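Local coordinates for alpha-1,3-glucanase (Paenibacillus glycanilyticus, PDB 6K0P), which probably hydrolyses the alpha-1,3-glucosidic bonds of alpha-1,3-glucan through its family GH87 catalytic domain, which here holds nigerose in its sugar-binding pockets, at residues G443-T448 / P487-L492; T409-T414 / Q460-I465; Y403-L408 / L439-G444; S518-K523 / P549-I554; G353-A358 / R384-F389. The protein carries 1 engineered substitution. All coordinates share one frame; numbering follows the deposited sequence.

Contact 1 of 5, residues G443-T448 / P487-L492; sequences GGDFWT and PVYFGL. With GLC (alpha-D-glucopyranose), chain C; GLC (alpha-D-glucopyranose), chain B.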
# COMPACT_ATOMS: atom_id res chain seq x y z
N GLY A 443 2.83 -9.66 8.47
CA GLY A 443 4.04 -9.93 9.24
C GLY A 443 5.23 -10.16 8.33
O GLY A 443 5.13 -10.11 7.10
N GLY A 444 6.37 -10.44 8.95
CA GLY A 444 7.59 -10.66 8.20
C GLY A 444 8.81 -10.49 9.08
O GLY A 444 8.71 -10.35 10.30
N ASP A 445 9.97 -10.52 8.43
CA ASP A 445 11.28 -10.42 9.07
C ASP A 445 11.91 -9.06 8.80
O ASP A 445 11.89 -8.58 7.66
CB ASP A 445 12.25 -11.45 8.49
CG ASP A 445 11.87 -12.88 8.78
OD1 ASP A 445 11.37 -13.16 9.89
OD2 ASP A 445 12.08 -13.73 7.89
N PHE A 446 12.52 -8.47 9.83
CA PHE A 446 13.26 -7.22 9.66
C PHE A 446 14.17 -7.04 10.87
O PHE A 446 14.01 -7.70 11.90
CB PHE A 446 12.31 -6.03 9.47
CG PHE A 446 12.88 -4.92 8.62
CD1 PHE A 446 13.06 -5.09 7.26
CD2 PHE A 446 13.22 -3.69 9.18
CE1 PHE A 446 13.57 -4.08 6.46
CE2 PHE A 446 13.74 -2.66 8.39
CZ PHE A 446 13.90 -2.86 7.03
N TRP A 447 15.14 -6.11 10.74
CA TRP A 447 16.12 -5.84 11.78
C TRP A 447 16.95 -7.08 12.11
O TRP A 447 17.04 -8.01 11.30
CB TRP A 447 15.46 -5.25 13.04
CG TRP A 447 14.56 -4.06 12.77
CD1 TRP A 447 13.20 -3.99 12.97
CD2 TRP A 447 14.95 -2.78 12.28
NE1 TRP A 447 12.73 -2.74 12.62
CE2 TRP A 447 13.79 -1.98 12.19
CE3 TRP A 447 16.18 -2.23 11.89
CZ2 TRP A 447 13.82 -0.67 11.73
CZ3 TRP A 447 16.20 -0.92 11.43
CH2 TRP A 447 15.03 -0.16 11.36
N THR A 448 17.59 -7.09 13.29
CA THR A 448 18.41 -8.21 13.73
C THR A 448 17.96 -8.63 15.12
O THR A 448 17.39 -7.84 15.87
CB THR A 448 19.91 -7.87 13.74
OG1 THR A 448 20.14 -6.75 14.61
CG2 THR A 448 20.37 -7.53 12.33
N PRO A 487 -1.33 -15.29 9.53
CA PRO A 487 -0.19 -14.38 9.68
C PRO A 487 1.10 -15.17 9.60
O PRO A 487 1.14 -16.35 9.95
CB PRO A 487 -0.39 -13.80 11.08
CG PRO A 487 -1.08 -14.90 11.84
CD PRO A 487 -1.99 -15.55 10.82
N VAL A 488 2.16 -14.50 9.13
CA VAL A 488 3.44 -15.19 8.94
C VAL A 488 3.88 -15.87 10.23
O VAL A 488 4.31 -17.04 10.22
CB VAL A 488 4.51 -14.21 8.41
CG1 VAL A 488 5.85 -14.93 8.22
CG2 VAL A 488 4.04 -13.61 7.09
N TYR A 489 3.76 -15.18 11.36
CA TYR A 489 4.25 -15.67 12.64
C TYR A 489 3.21 -15.61 13.75
O TYR A 489 2.96 -16.61 14.43
CB TYR A 489 5.46 -14.86 13.08
CG TYR A 489 6.68 -15.00 12.19
CD1 TYR A 489 7.23 -16.25 11.94
CD2 TYR A 489 7.28 -13.89 11.62
CE1 TYR A 489 8.36 -16.39 11.14
CE2 TYR A 489 8.40 -14.01 10.82
CZ TYR A 489 8.94 -15.26 10.59
OH TYR A 489 10.05 -15.39 9.80
N PHE A 490 2.61 -14.43 13.97
CA PHE A 490 1.78 -14.18 15.15
C PHE A 490 0.60 -13.30 14.78
O PHE A 490 0.66 -12.52 13.83
CB PHE A 490 2.53 -13.47 16.31
CG PHE A 490 4.01 -13.76 16.36
CD1 PHE A 490 4.49 -14.98 16.83
CD2 PHE A 490 4.93 -12.80 15.97
CE1 PHE A 490 5.85 -15.24 16.88
CE2 PHE A 490 6.30 -13.04 16.02
CZ PHE A 490 6.76 -14.27 16.48
N GLY A 491 -0.46 -13.38 15.58
CA GLY A 491 -1.58 -12.47 15.42
C GLY A 491 -1.28 -11.10 16.00
O GLY A 491 -1.25 -10.10 15.28
N LEU A 492 -1.06 -11.05 17.31
CA LEU A 492 -0.81 -9.80 18.03
C LEU A 492 0.53 -9.91 18.73
O LEU A 492 0.81 -10.91 19.39
CB LEU A 492 -1.92 -9.56 19.07
CG LEU A 492 -3.35 -9.65 18.54
CD1 LEU A 492 -4.38 -9.62 19.68
CD2 LEU A 492 -3.59 -8.51 17.55
C1 GLC C . 16.10 -2.49 16.52
C2 GLC C . 16.16 -1.24 15.69
C3 GLC C . 15.10 -0.23 16.07
C4 GLC C . 13.77 -0.93 16.09
C5 GLC C . 13.86 -2.03 17.12
C6 GLC C . 12.57 -2.79 17.18
O1 GLC C . 16.58 -2.19 17.69
O2 GLC C . 17.45 -0.66 15.75
O3 GLC C . 15.00 0.60 14.94
O4 GLC C . 12.72 -0.03 16.43
O5 GLC C . 14.83 -2.96 16.74
O6 GLC C . 12.61 -3.93 17.99
C1 GLC B . 14.89 1.99 15.34
C2 GLC B . 14.72 2.81 14.06
C3 GLC B . 16.06 2.96 13.35
C4 GLC B . 17.11 3.49 14.31
C5 GLC B . 17.16 2.67 15.60
C6 GLC B . 18.09 3.32 16.62
O2 GLC B . 13.77 2.20 13.21
O3 GLC B . 15.91 3.84 12.26
O4 GLC B . 18.38 3.46 13.69
O5 GLC B . 15.87 2.57 16.18
O6 GLC B . 18.07 2.57 17.82
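Y489 and D445 cross at about a right angle: Y489 OH donates to D445 OD1 at 2.6 Å, on the syn side of the carboxylate, with the ring and carboxylate planes 35° apart. G444 O lies in the plane of the tyrosine ring, 3.7 Å from Y489 CE2, so backbone and acid share that edge, while V488 CG1 sits over the centre of one face. V488 CG2 touches G443 O at 3.7 Å. Just past the strand's end, the W447 indole is a sugar platform, with F446 CD2 against one face and O3 of the chain C glucose over the other; W447 CZ2 is 3.2 Å from O2 of the chain B glucose. With W447 cut back to alanine, the chain C glucose would probably lose the flat surface under its O3, and F446 a packing partner. N461 and N457 also donate to D445 OD1; three neutral donors on one oxygen would probably stabilise the carboxylate's negative charge and fix its rotation.

Contact 2 of 5, residues T409-T414 / Q460-I465; sequences TYPGIT and QNFGAI. With GLC (alpha-D-glucopyranose), chain C.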
# COMPACT_ATOMS: atom_id res chain seq x y z
N THR A 409 7.91 -7.64 4.82
CA THR A 409 8.87 -7.53 5.92
C THR A 409 8.31 -7.10 7.27
O THR A 409 9.10 -6.99 8.22
CB THR A 409 10.00 -6.53 5.58
OG1 THR A 409 9.44 -5.21 5.49
CG2 THR A 409 10.70 -6.89 4.28
N TYR A 410 7.01 -6.84 7.41
CA TYR A 410 6.60 -6.10 8.61
C TYR A 410 5.10 -6.34 8.87
O TYR A 410 4.46 -7.08 8.12
CB TYR A 410 6.94 -4.63 8.34
CG TYR A 410 7.55 -3.84 9.50
CD1 TYR A 410 8.61 -4.37 10.22
CD2 TYR A 410 7.05 -2.60 9.88
CE1 TYR A 410 9.19 -3.67 11.26
CE2 TYR A 410 7.62 -1.89 10.92
CZ TYR A 410 8.68 -2.42 11.61
OH TYR A 410 9.23 -1.70 12.65
N PRO A 411 4.53 -5.77 9.94
CA PRO A 411 3.13 -6.06 10.28
C PRO A 411 2.13 -5.60 9.24
O PRO A 411 2.41 -4.74 8.39
CB PRO A 411 2.92 -5.25 11.57
CG PRO A 411 4.26 -5.18 12.18
CD PRO A 411 5.20 -5.03 11.02
N GLY A 412 0.93 -6.17 9.34
CA GLY A 412 -0.22 -5.54 8.71
C GLY A 412 -0.50 -4.16 9.28
O GLY A 412 -0.78 -3.22 8.53
N ILE A 413 -0.45 -4.03 10.61
CA ILE A 413 -0.69 -2.76 11.30
C ILE A 413 0.41 -2.57 12.34
O ILE A 413 0.58 -3.41 13.23
CB ILE A 413 -2.07 -2.70 11.98
CG1 ILE A 413 -3.18 -3.02 10.98
CG2 ILE A 413 -2.27 -1.31 12.60
CD1 ILE A 413 -4.56 -3.01 11.61
N THR A 414 1.15 -1.46 12.22
CA THR A 414 2.12 -1.04 13.23
C THR A 414 1.48 0.05 14.07
O THR A 414 0.95 1.03 13.54
CB THR A 414 3.37 -0.48 12.55
OG1 THR A 414 4.08 -1.54 11.91
CG2 THR A 414 4.30 0.19 13.58
N GLN A 460 14.46 -9.96 13.62
CA GLN A 460 13.26 -9.83 14.43
C GLN A 460 12.06 -10.24 13.59
O GLN A 460 12.09 -10.18 12.36
CB GLN A 460 13.12 -8.40 14.96
CG GLN A 460 14.10 -8.10 16.09
CD GLN A 460 14.06 -6.65 16.51
OE1 GLN A 460 12.98 -6.09 16.70
NE2 GLN A 460 15.22 -6.02 16.65
N ASN A 461 11.01 -10.71 14.26
CA ASN A 461 9.91 -11.40 13.61
C ASN A 461 8.62 -10.70 13.99
O ASN A 461 8.33 -10.54 15.18
CB ASN A 461 9.87 -12.87 14.04
CG ASN A 461 11.23 -13.54 13.91
OD1 ASN A 461 11.74 -14.12 14.87
ND2 ASN A 461 11.83 -13.45 12.73
N PHE A 462 7.84 -10.29 12.99
CA PHE A 462 6.74 -9.35 13.21
C PHE A 462 5.38 -10.00 13.04
O PHE A 462 5.15 -10.74 12.08
CB PHE A 462 6.94 -8.10 12.35
CG PHE A 462 8.09 -7.31 12.83
CD1 PHE A 462 7.91 -6.39 13.85
CD2 PHE A 462 9.38 -7.58 12.39
CE1 PHE A 462 8.98 -5.70 14.39
CE2 PHE A 462 10.46 -6.89 12.90
CZ PHE A 462 10.27 -5.96 13.91
N GLY A 463 4.49 -9.73 14.00
CA GLY A 463 3.13 -10.20 13.94
C GLY A 463 2.27 -9.37 13.01
O GLY A 463 2.70 -8.35 12.47
N ALA A 464 1.02 -9.82 12.84
CA ALA A 464 0.08 -9.10 11.99
C ALA A 464 -0.19 -7.70 12.53
O ALA A 464 -0.33 -6.75 11.75
CB ALA A 464 -1.23 -9.88 11.88
N ILE A 465 -0.29 -7.56 13.85
CA ILE A 465 -0.38 -6.27 14.51
C ILE A 465 0.73 -6.20 15.54
O ILE A 465 0.85 -7.10 16.39
CB ILE A 465 -1.75 -6.03 15.18
CG1 ILE A 465 -2.88 -6.19 14.15
CG2 ILE A 465 -1.80 -4.63 15.82
CD1 ILE A 465 -4.28 -5.92 14.71
C1 GLC C . 16.10 -2.49 16.52
C2 GLC C . 16.16 -1.24 15.69
C3 GLC C . 15.10 -0.23 16.07
C4 GLC C . 13.77 -0.93 16.09
C5 GLC C . 13.86 -2.03 17.12
C6 GLC C . 12.57 -2.79 17.18
O1 GLC C . 16.58 -2.19 17.69
O2 GLC C . 17.45 -0.66 15.75
O3 GLC C . 15.00 0.60 14.94
O4 GLC C . 12.72 -0.03 16.43
O5 GLC C . 14.83 -2.96 16.74
O6 GLC C . 12.61 -3.93 17.99
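I413 and I465 form a parallel bridge with their CA atoms 4.8 Å apart, and the touching parts of T409-T414 and Q460-I465 run 17° from each other, as expected of successive coils in a right-handed parallel beta-helix. A backbone hydrogen bond runs from I413 N to A464 O at 3.0 Å. In return, I465 CA makes a C-H...O contact with I413 O. The two isoleucines lie on the same sheet face, I413 CB against I465 CG1 at 4.2 Å, and both also touch L439 in the interior. Nearer the start of both segments, aromatic packing takes over. Y410 CE1 stands over the centre of the F462 ring, 3.7 Å from F462 CZ, with the two planes inclined at 47°. P411 CD fits beside F462 CB at 3.8 Å; F462 CG, anti to its own carbonyl carbon, brings the ring up beneath the tyrosine. W466 meets F462 edge-to-face and also contacts Y410. At the pocket end, the extended Q460 uses both amide atoms on the chain C glucose: O6 donates to Q460 OE1 at 2.5 Å, and Q460 NE2 reaches O5 at 3.1 Å with an N-H...O angle of 157°.

Contact 3 of 5, residues Y403-L408 / L439-G444; sequences YGADTL and LDRTGG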
# COMPACT_ATOMS: atom_id res chain seq x y z
N TYR A 403 -8.47 -3.52 4.82
CA TYR A 403 -7.99 -4.81 4.34
C TYR A 403 -6.50 -4.67 4.08
O TYR A 403 -6.07 -3.79 3.33
CB TYR A 403 -8.69 -5.24 3.05
CG TYR A 403 -8.19 -6.59 2.59
CD1 TYR A 403 -8.57 -7.75 3.26
CD2 TYR A 403 -7.29 -6.70 1.54
CE1 TYR A 403 -8.09 -8.99 2.87
CE2 TYR A 403 -6.81 -7.94 1.14
CZ TYR A 403 -7.21 -9.08 1.81
OH TYR A 403 -6.74 -10.31 1.42
N GLY A 404 -5.71 -5.53 4.71
CA GLY A 404 -4.27 -5.57 4.45
C GLY A 404 -3.82 -6.98 4.18
O GLY A 404 -4.32 -7.93 4.79
N ALA A 405 -2.86 -7.13 3.26
CA ALA A 405 -2.44 -8.48 2.91
C ALA A 405 -1.04 -8.48 2.30
O ALA A 405 -0.63 -7.53 1.63
CB ALA A 405 -3.42 -9.18 1.96
N ASP A 406 -0.33 -9.59 2.55
CA ASP A 406 0.90 -9.92 1.82
C ASP A 406 1.98 -8.85 2.00
O ASP A 406 2.44 -8.23 1.04
CB ASP A 406 0.60 -10.25 0.36
CG ASP A 406 -0.21 -11.52 0.22
OD1 ASP A 406 0.14 -12.50 0.91
OD2 ASP A 406 -1.20 -11.53 -0.55
N THR A 407 2.38 -8.66 3.25
CA THR A 407 3.51 -7.80 3.58
C THR A 407 4.81 -8.59 3.45
O THR A 407 4.91 -9.74 3.90
CB THR A 407 3.38 -7.36 5.03
OG1 THR A 407 3.10 -8.50 5.83
CG2 THR A 407 2.22 -6.37 5.17
N LEU A 408 5.83 -7.96 2.85
CA LEU A 408 7.11 -8.66 2.71
C LEU A 408 7.93 -8.70 3.99
O LEU A 408 8.63 -9.69 4.22
CB LEU A 408 7.93 -8.06 1.57
CG LEU A 408 7.35 -8.29 0.18
CD1 LEU A 408 8.38 -7.89 -0.87
CD2 LEU A 408 6.91 -9.75 -0.03
N LEU A 439 -6.68 -8.95 7.94
CA LEU A 439 -5.25 -8.95 7.64
C LEU A 439 -4.87 -10.37 7.24
O LEU A 439 -4.91 -11.29 8.07
CB LEU A 439 -4.43 -8.50 8.85
CG LEU A 439 -4.77 -7.12 9.40
CD1 LEU A 439 -4.03 -6.88 10.71
CD2 LEU A 439 -4.44 -6.01 8.40
N ASP A 440 -4.50 -10.55 5.97
CA ASP A 440 -4.20 -11.87 5.41
C ASP A 440 -2.71 -11.98 5.14
O ASP A 440 -2.16 -11.18 4.39
CB ASP A 440 -4.96 -12.09 4.10
CG ASP A 440 -6.45 -12.25 4.29
OD1 ASP A 440 -6.89 -12.41 5.45
OD2 ASP A 440 -7.18 -12.22 3.27
N ARG A 441 -2.07 -12.97 5.75
CA ARG A 441 -0.66 -13.25 5.46
C ARG A 441 0.22 -12.02 5.68
O ARG A 441 1.03 -11.64 4.83
CB ARG A 441 -0.49 -13.82 4.04
CG ARG A 441 -1.27 -15.13 3.79
CD ARG A 441 -1.28 -15.55 2.30
NE ARG A 441 -1.77 -14.45 1.47
CZ ARG A 441 -3.05 -14.19 1.24
NH1 ARG A 441 -4.00 -14.97 1.76
NH2 ARG A 441 -3.39 -13.14 0.51
N THR A 442 0.05 -11.39 6.85
CA THR A 442 0.84 -10.22 7.23
C THR A 442 1.86 -10.56 8.32
O THR A 442 1.78 -11.59 8.99
CB THR A 442 -0.04 -9.04 7.65
OG1 THR A 442 -0.76 -9.37 8.84
CG2 THR A 442 -1.03 -8.69 6.53
N GLY A 443 2.83 -9.66 8.47
CA GLY A 443 4.04 -9.93 9.24
C GLY A 443 5.23 -10.16 8.33
O GLY A 443 5.13 -10.11 7.10
N GLY A 444 6.37 -10.44 8.95
CA GLY A 444 7.59 -10.66 8.20
C GLY A 444 8.81 -10.49 9.08
O GLY A 444 8.71 -10.35 10.30
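Main-chain bonds join G404-D406 to L439-D440 in parallel register: D440 N donates to G404 O at 2.9 Å and D406 N to D440 O at 3.0 Å, with the bridges G404-L439 and A405-D440 marking adjacent coils of the beta-helix. L439 CA and A405 CA add C-H...O contacts to G404 O and D440 O.

The ionic part is D406 with R441. Both have positive phi near 60°, a shared kink that sets their side chains side by side, pointing the same way. R441 grips the carboxylate side-on, NE to D406 OD1 at 2.8 Å and NH2 to D406 OD2 at 2.9 Å, both on the syn side; the arginine reaches this position through a bend at chi3 (-54°).

Among the hydroxyls, Y403 OH donates to D440 OD2 at 2.7 Å from above the carboxylate plane, while that oxygen lies at the edge of the phenol ring; the two planes are almost perpendicular, 85° apart. T407 OG1 is 2.9 Å from G443 O, with Y410 O a competing acceptor.

Carbon packing is slight: T442 CG2 lies 3.9 Å from A405 CA, and A405 CB meets D440 CB at the same distance.

D406 has further partners in R52, by a salt bridge, and G51 N, which lie between the calcium ligands S50 and S53. Four donors on one buried carboxylate would probably keep it ionised and couple this beta-helix corner to the N-terminal calcium-bearing region.

Contact 4 of 5, residues S518-K523 / P549-I554; sequences SRYGIK and PGISAI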
# COMPACT_ATOMS: atom_id res chain seq x y z
N SER A 518 1.51 -19.30 12.40
CA SER A 518 2.51 -20.37 12.33
C SER A 518 3.17 -20.61 13.68
O SER A 518 3.59 -21.74 13.97
CB SER A 518 3.56 -20.09 11.26
OG SER A 518 4.53 -19.17 11.71
N ARG A 519 3.27 -19.58 14.52
CA ARG A 519 3.91 -19.70 15.82
C ARG A 519 2.89 -19.53 16.94
O ARG A 519 2.50 -20.52 17.57
CB ARG A 519 5.08 -18.72 15.97
CG ARG A 519 6.17 -18.85 14.89
CD ARG A 519 7.16 -19.96 15.20
NE ARG A 519 7.98 -19.67 16.38
CZ ARG A 519 8.91 -20.48 16.86
NH1 ARG A 519 9.14 -21.65 16.27
NH2 ARG A 519 9.60 -20.14 17.94
N TYR A 520 2.43 -18.31 17.21
CA TYR A 520 1.56 -18.04 18.34
C TYR A 520 0.43 -17.11 17.93
O TYR A 520 0.60 -16.26 17.05
CB TYR A 520 2.31 -17.36 19.50
CG TYR A 520 3.66 -17.96 19.83
CD1 TYR A 520 3.76 -19.23 20.38
CD2 TYR A 520 4.83 -17.25 19.61
CE1 TYR A 520 4.99 -19.79 20.68
CE2 TYR A 520 6.07 -17.79 19.91
CZ TYR A 520 6.14 -19.06 20.44
OH TYR A 520 7.37 -19.60 20.75
N GLY A 521 -0.71 -17.25 18.59
CA GLY A 521 -1.76 -16.25 18.43
C GLY A 521 -1.32 -14.89 18.94
O GLY A 521 -1.47 -13.88 18.25
N ILE A 522 -0.78 -14.86 20.15
CA ILE A 522 -0.33 -13.64 20.80
C ILE A 522 1.10 -13.87 21.29
O ILE A 522 1.39 -14.90 21.89
CB ILE A 522 -1.24 -13.28 21.99
CG1 ILE A 522 -2.67 -13.03 21.49
CG2 ILE A 522 -0.69 -12.07 22.77
CD1 ILE A 522 -3.71 -13.04 22.58
N LYS A 523 1.99 -12.92 21.01
CA LYS A 523 3.34 -12.96 21.54
C LYS A 523 3.59 -11.71 22.37
O LYS A 523 3.42 -10.58 21.88
CB LYS A 523 4.40 -13.06 20.44
CG LYS A 523 5.82 -13.04 21.03
CD LYS A 523 6.87 -13.43 20.00
CE LYS A 523 8.28 -13.30 20.58
NZ LYS A 523 9.34 -13.66 19.58
N PRO A 549 -3.02 -22.54 16.35
CA PRO A 549 -1.66 -22.00 16.33
C PRO A 549 -0.65 -23.11 16.13
O PRO A 549 -0.84 -24.25 16.58
CB PRO A 549 -1.51 -21.37 17.72
CG PRO A 549 -2.41 -22.20 18.60
CD PRO A 549 -3.58 -22.56 17.72
N GLY A 550 0.45 -22.79 15.45
CA GLY A 550 1.47 -23.79 15.19
C GLY A 550 2.12 -24.32 16.45
O GLY A 550 2.40 -25.52 16.57
N ILE A 551 2.37 -23.45 17.42
CA ILE A 551 3.02 -23.83 18.67
C ILE A 551 2.06 -23.74 19.85
O ILE A 551 1.74 -24.76 20.48
CB ILE A 551 4.30 -22.99 18.91
CG1 ILE A 551 5.24 -23.15 17.73
CG2 ILE A 551 4.99 -23.42 20.21
CD1 ILE A 551 6.45 -22.34 17.84
N SER A 552 1.58 -22.54 20.17
CA SER A 552 0.67 -22.36 21.30
C SER A 552 -0.08 -21.05 21.10
O SER A 552 0.32 -20.20 20.30
CB SER A 552 1.43 -22.34 22.63
OG SER A 552 2.26 -21.20 22.70
N ALA A 553 -1.16 -20.89 21.87
CA ALA A 553 -2.01 -19.72 21.69
C ALA A 553 -1.29 -18.43 22.09
O ALA A 553 -1.40 -17.42 21.38
CB ALA A 553 -3.31 -19.87 22.47
N ILE A 554 -0.58 -18.43 23.21
CA ILE A 554 0.10 -17.24 23.70
C ILE A 554 1.49 -17.61 24.19
O ILE A 554 1.67 -18.61 24.89
CB ILE A 554 -0.71 -16.48 24.77
CG1 ILE A 554 0.07 -15.26 25.28
CG2 ILE A 554 -1.08 -17.41 25.95
CD1 ILE A 554 -0.77 -14.27 26.10
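I522 and I554 make the close-packed end of this contact, paired in a parallel bridge with I522 N donating to A553 O at 2.9 Å. Their side chains share a sheet face, I522 CG2 against I554 CD1 at 4.0 Å, and I554 CA makes a C-H...O contact to I522 O.

Near S518 and G550 the contact opens to solvent and the bonding becomes uneven. R519 O accepts I551 N at 2.9 Å on a lone pair in the carbonyl plane, but S552 N gives it just a weak bond of 3.4 Å. I551, though exposed, still covers flat groups: its CD1 lies over one face of the R519 guanidinium, 3.2 Å from R519 NH1, and its CG2 meets Y520 CE1 at 3.7 Å. The R519 side chain, bent at chi2 and chi3, lies alongside I551 with NH2 salt-bridged to D454, which also takes Y520 OH.

These late beta-helix coils stack beside strand 490-496, whose L492 bonds to G521 and K523 through the backbone, while the C-terminal W573 covers I522, A553 and I554.

Contact 5 of 5, residues G353-A358 / R384-F389; sequences GDDSFA and RRAAAF. With ACY (acetic acid), chain K.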
# COMPACT_ATOMS: atom_id res chain seq x y z
N GLY A 353 6.30 0.95 -1.29
CA GLY A 353 7.67 0.63 -0.95
C GLY A 353 8.03 0.93 0.50
O GLY A 353 9.18 0.79 0.92
N ASP A 354 7.03 1.39 1.25
CA ASP A 354 7.09 1.60 2.69
C ASP A 354 5.64 1.61 3.16
O ASP A 354 4.74 1.22 2.39
CB ASP A 354 7.88 2.88 3.02
CG ASP A 354 8.58 2.82 4.37
OD1 ASP A 354 7.90 2.71 5.41
OD2 ASP A 354 9.83 2.89 4.40
N ASP A 355 5.38 2.04 4.40
CA ASP A 355 4.03 2.02 4.96
C ASP A 355 3.02 2.52 3.94
O ASP A 355 3.15 3.63 3.42
CB ASP A 355 3.96 2.94 6.19
CG ASP A 355 4.77 2.44 7.38
OD1 ASP A 355 4.92 1.22 7.59
OD2 ASP A 355 5.24 3.32 8.14
N SER A 356 2.00 1.71 3.63
CA SER A 356 1.09 2.12 2.56
C SER A 356 0.28 3.34 2.96
O SER A 356 0.22 4.33 2.23
CB SER A 356 0.16 0.98 2.17
OG SER A 356 0.89 -0.14 1.67
N PHE A 357 -0.35 3.29 4.14
CA PHE A 357 -1.09 4.41 4.70
C PHE A 357 -0.55 4.62 6.10
O PHE A 357 -0.56 3.69 6.91
CB PHE A 357 -2.59 4.09 4.76
CG PHE A 357 -3.22 3.88 3.41
CD1 PHE A 357 -3.57 4.97 2.62
CD2 PHE A 357 -3.45 2.61 2.94
CE1 PHE A 357 -4.16 4.77 1.37
CE2 PHE A 357 -4.03 2.41 1.70
CZ PHE A 357 -4.38 3.49 0.91
N ALA A 358 -0.09 5.83 6.39
CA ALA A 358 0.60 6.09 7.65
C ALA A 358 0.16 7.43 8.23
O ALA A 358 -0.26 8.34 7.51
CB ALA A 358 2.12 6.08 7.47
N ARG A 384 5.68 -3.85 -0.13
CA ARG A 384 7.00 -4.35 -0.48
C ARG A 384 8.05 -4.11 0.60
O ARG A 384 9.14 -4.69 0.54
CB ARG A 384 7.42 -3.78 -1.83
CG ARG A 384 6.41 -4.12 -2.93
CD ARG A 384 6.97 -3.84 -4.31
NE ARG A 384 6.96 -2.41 -4.64
CZ ARG A 384 7.33 -1.95 -5.83
NH1 ARG A 384 7.76 -2.79 -6.76
NH2 ARG A 384 7.29 -0.65 -6.08
N ARG A 385 7.74 -3.26 1.58
CA ARG A 385 8.57 -3.05 2.76
C ARG A 385 7.70 -2.31 3.76
O ARG A 385 6.87 -1.49 3.36
CB ARG A 385 9.80 -2.21 2.41
CG ARG A 385 10.63 -1.81 3.61
CD ARG A 385 11.73 -0.85 3.21
NE ARG A 385 12.43 -0.34 4.38
CZ ARG A 385 13.65 0.15 4.34
NH1 ARG A 385 14.31 0.20 3.18
NH2 ARG A 385 14.22 0.58 5.46
N ALA A 386 7.87 -2.62 5.05
CA ALA A 386 7.12 -1.98 6.13
C ALA A 386 5.65 -2.40 6.15
O ALA A 386 5.32 -3.49 5.67
CB ALA A 386 7.34 -0.46 6.17
N ALA A 387 4.77 -1.60 6.74
CA ALA A 387 3.44 -2.10 7.09
C ALA A 387 2.37 -1.64 6.11
O ALA A 387 2.53 -0.64 5.40
CB ALA A 387 3.06 -1.66 8.52
N ALA A 388 1.25 -2.38 6.08
CA ALA A 388 0.10 -1.91 5.32
C ALA A 388 -0.47 -0.62 5.92
O ALA A 388 -0.80 0.32 5.19
CB ALA A 388 -0.97 -3.01 5.26
N PHE A 389 -0.57 -0.57 7.25
CA PHE A 389 -1.11 0.59 7.96
C PHE A 389 -0.21 0.85 9.15
O PHE A 389 0.19 -0.08 9.84
CB PHE A 389 -2.55 0.30 8.44
CG PHE A 389 -3.47 -0.12 7.35
CD1 PHE A 389 -4.08 0.83 6.53
CD2 PHE A 389 -3.72 -1.47 7.10
CE1 PHE A 389 -4.91 0.44 5.49
CE2 PHE A 389 -4.56 -1.86 6.07
CZ PHE A 389 -5.15 -0.90 5.27
C ACY K . 11.54 -0.11 7.81
O ACY K . 12.49 0.76 7.85
OXT ACY K . 11.17 -0.71 6.82
CH3 ACY K . 10.90 -0.34 9.17
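The rings of F357 and F389 meet at their rims, planes 14° apart and centroids 5.9 Å apart; F357 CD2 and F389 CE1 are the touching atoms. The guanidinium of R385 is engaged at its edge instead, where a bound acetic acid molecule, probably from the crystallisation liquor, is held by R385 NE to OXT at 2.8 Å and R385 NH2 to O at 3.0 Å. An extended chain from CG to NE, with CG anti to the backbone N, carries the group there, while NH1 bonds to the carbonyls of G118 and L120. D354 OD2, 4.1 Å from R385 NE, sits off the guanidinium plane, so the attraction is electrostatic without a hydrogen bond; its salt bridge is with R280 of a glycan pocket. A methionine in place of R385 would probably leave the carbonyls of G118 and L120 without their donors, and the acetic acid without its grip. Between these ends, D355 OD1 accepts A387 N at 2.9 Å while D355 OD2 bonds to Y392 OH. The parallel F357-F389 bridge places strand 357-360 between 333-336 and 389-392 in the beta-helix; F389 continues on to strand 409-416 through backbone bonds with G412 and T414.

In the fold
All five contacts join coils of one beta-helix, but at different depths. Contacts 1, 2, 3 and 5 are buried, whereas contact 4, about 27 Å from the chain centre to its own centre, is partly open. Contacts 1 and 3 share G443 and G444 on strand 437-446; contacts 1 and 2 interlock along the chain, G444 O receiving F462 N, and both reach the chain C glucose. T414 N bonds to F389 O, linking contacts 2 and 5, while L492 O takes K523 N between contacts 1 and 4. Chemistry follows place: aromatic and amide groups at the sugar pocket, ionic pairing toward the calcium region in contact 3, paired apolar side chains inside the coils, and arginine over aliphatic surface in contact 4.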